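Local coordinates for proline iminopeptidase-related protein (Thermus thermophilus, PDB 2YYS), which is of unknown function but belongs to the S33 peptidase family of alpha/beta hydrolases and probably acts as a peptidase, at residues 137-142 / 166-170. Sequence-based numbering, arbitrary orientation.
Sequences RLAEAA and LFDRL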
# COMPACT_ATOMS: atom_id res chain seq x y z
N ARG A 137 -5.62 -11.96 13.36
CA ARG A 137 -6.79 -12.08 12.48
C ARG A 137 -6.75 -13.30 11.58
O ARG A 137 -7.78 -13.91 11.32
CB ARG A 137 -6.99 -10.83 11.62
CG ARG A 137 -7.09 -9.54 12.40
CD ARG A 137 -8.43 -9.28 13.05
NE ARG A 137 -8.70 -10.12 14.21
CZ ARG A 137 -8.08 -10.03 15.39
NH1 ARG A 137 -7.08 -9.18 15.58
NH2 ARG A 137 -8.47 -10.83 16.39
N LEU A 138 -5.56 -13.65 11.09
CA LEU A 138 -5.37 -14.86 10.29
C LEU A 138 -5.66 -16.11 11.13
O LEU A 138 -6.37 -17.02 10.70
CB LEU A 138 -3.95 -14.91 9.73
CG LEU A 138 -3.69 -13.89 8.62
CD1 LEU A 138 -2.21 -13.71 8.38
CD2 LEU A 138 -4.38 -14.31 7.32
N ALA A 139 -5.14 -16.12 12.35
CA ALA A 139 -5.32 -17.25 13.25
C ALA A 139 -6.81 -17.39 13.59
O ALA A 139 -7.35 -18.48 13.59
CB ALA A 139 -4.50 -17.06 14.51
N GLU A 140 -7.44 -16.25 13.86
CA GLU A 140 -8.88 -16.16 14.10
C GLU A 140 -9.69 -16.67 12.91
O GLU A 140 -10.67 -17.38 13.09
CB GLU A 140 -9.24 -14.71 14.41
CG GLU A 140 -10.72 -14.38 14.53
CD GLU A 140 -10.92 -12.92 14.85
OE1 GLU A 140 -10.97 -12.12 13.88
OE2 GLU A 140 -10.99 -12.57 16.05
N ALA A 141 -9.27 -16.32 11.70
CA ALA A 141 -9.96 -16.75 10.49
C ALA A 141 -9.85 -18.24 10.29
O ALA A 141 -10.71 -18.83 9.65
CB ALA A 141 -9.42 -16.01 9.27
N ALA A 142 -8.79 -18.85 10.82
CA ALA A 142 -8.57 -20.29 10.73
C ALA A 142 -9.23 -21.08 11.88
O ALA A 142 -9.03 -22.28 11.99
CB ALA A 142 -7.08 -20.57 10.69
N LEU A 166 -6.80 -18.00 3.38
CA LEU A 166 -7.06 -17.13 4.52
C LEU A 166 -7.10 -15.67 4.10
O LEU A 166 -8.01 -14.95 4.48
CB LEU A 166 -6.00 -17.34 5.60
CG LEU A 166 -6.01 -18.68 6.32
CD1 LEU A 166 -4.81 -18.77 7.24
CD2 LEU A 166 -7.28 -18.91 7.10
N PHE A 167 -6.12 -15.22 3.34
CA PHE A 167 -6.09 -13.83 2.89
C PHE A 167 -7.30 -13.52 1.99
O PHE A 167 -7.84 -12.43 2.07
CB PHE A 167 -4.77 -13.47 2.19
CG PHE A 167 -3.65 -13.09 3.14
CD1 PHE A 167 -3.68 -11.88 3.82
CD2 PHE A 167 -2.57 -13.94 3.35
CE1 PHE A 167 -2.65 -11.53 4.70
CE2 PHE A 167 -1.55 -13.60 4.22
CZ PHE A 167 -1.58 -12.40 4.90
N ASP A 168 -7.74 -14.48 1.18
CA ASP A 168 -8.88 -14.28 0.29
C ASP A 168 -10.15 -13.98 1.10
O ASP A 168 -10.96 -13.12 0.75
CB ASP A 168 -9.14 -15.51 -0.60
CG ASP A 168 -8.25 -15.58 -1.86
OD1 ASP A 168 -7.44 -14.65 -2.13
OD2 ASP A 168 -8.30 -16.56 -2.64
N ARG A 169 -10.31 -14.71 2.21
CA ARG A 169 -11.46 -14.52 3.10
C ARG A 169 -11.45 -13.13 3.75
O ARG A 169 -12.48 -12.44 3.80
CB ARG A 169 -11.45 -15.60 4.19
CG ARG A 169 -12.81 -16.03 4.64
CD ARG A 169 -12.80 -17.27 5.55
NE ARG A 169 -12.29 -18.41 4.80
CZ ARG A 169 -11.48 -19.35 5.26
NH1 ARG A 169 -11.03 -19.36 6.51
NH2 ARG A 169 -11.10 -20.31 4.43
N LEU A 170 -10.29 -12.71 4.23
CA LEU A 170 -10.13 -11.38 4.82
C LEU A 170 -10.32 -10.28 3.77
O LEU A 170 -10.96 -9.27 4.04
CB LEU A 170 -8.75 -11.26 5.48
CG LEU A 170 -8.46 -12.24 6.61
CD1 LEU A 170 -7.11 -11.93 7.22
CD2 LEU A 170 -9.54 -12.20 7.69
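Leu-166 opens the seam between helices 131-141 and 163-171, two members of the helical cap inserted between strands 119-125 and 221-226 of an alpha/beta hydrolase fold. The short segments cross almost perpendicularly, at 98°, with axes 9.9 Å apart; Leu-138 projects from helix 131-141 to Leu-166, Phe-167 and Leu-170, while the small Ala-141 and Ala-142 leave room for leucine methyls of helix 163-171. The CB of Leu-166, directed toward the other helix, lies 3.8 Å from CD2 of Leu-138, and its CD2 lies beside Ala-141 and touches the methyl of Ala-142, where helix 131-141 ends. In Phe-167, CG anti to the carbonyl carbon (chi1 -84°) swings the ring to the other helix, although the CB bond does not itself point there: CD2 of Leu-138 sits over the ring centre in a CH-pi contact, 6° off the ring normal, and CD1 touches CZ at the rim. Arg-169 suits the solvent-exposed margin, its chain bending at chi3 so that the guanidinium edge lies 3.2 Å, measured from NH1, from Ala-141 O, while NH2 forms a salt bridge with Glu-161. One turn beyond Leu-166, Leu-170 divides its branches: CD1 meets Leu-138 CD2 at 3.6 Å. An alanine in place of Leu-138 would probably leave the Phe-167 face without its methyl partner and open a gap beside Leu-166 and Leu-170. The other branch, Leu-170 CD2, lies 4.1 Å from CB of Ala-141.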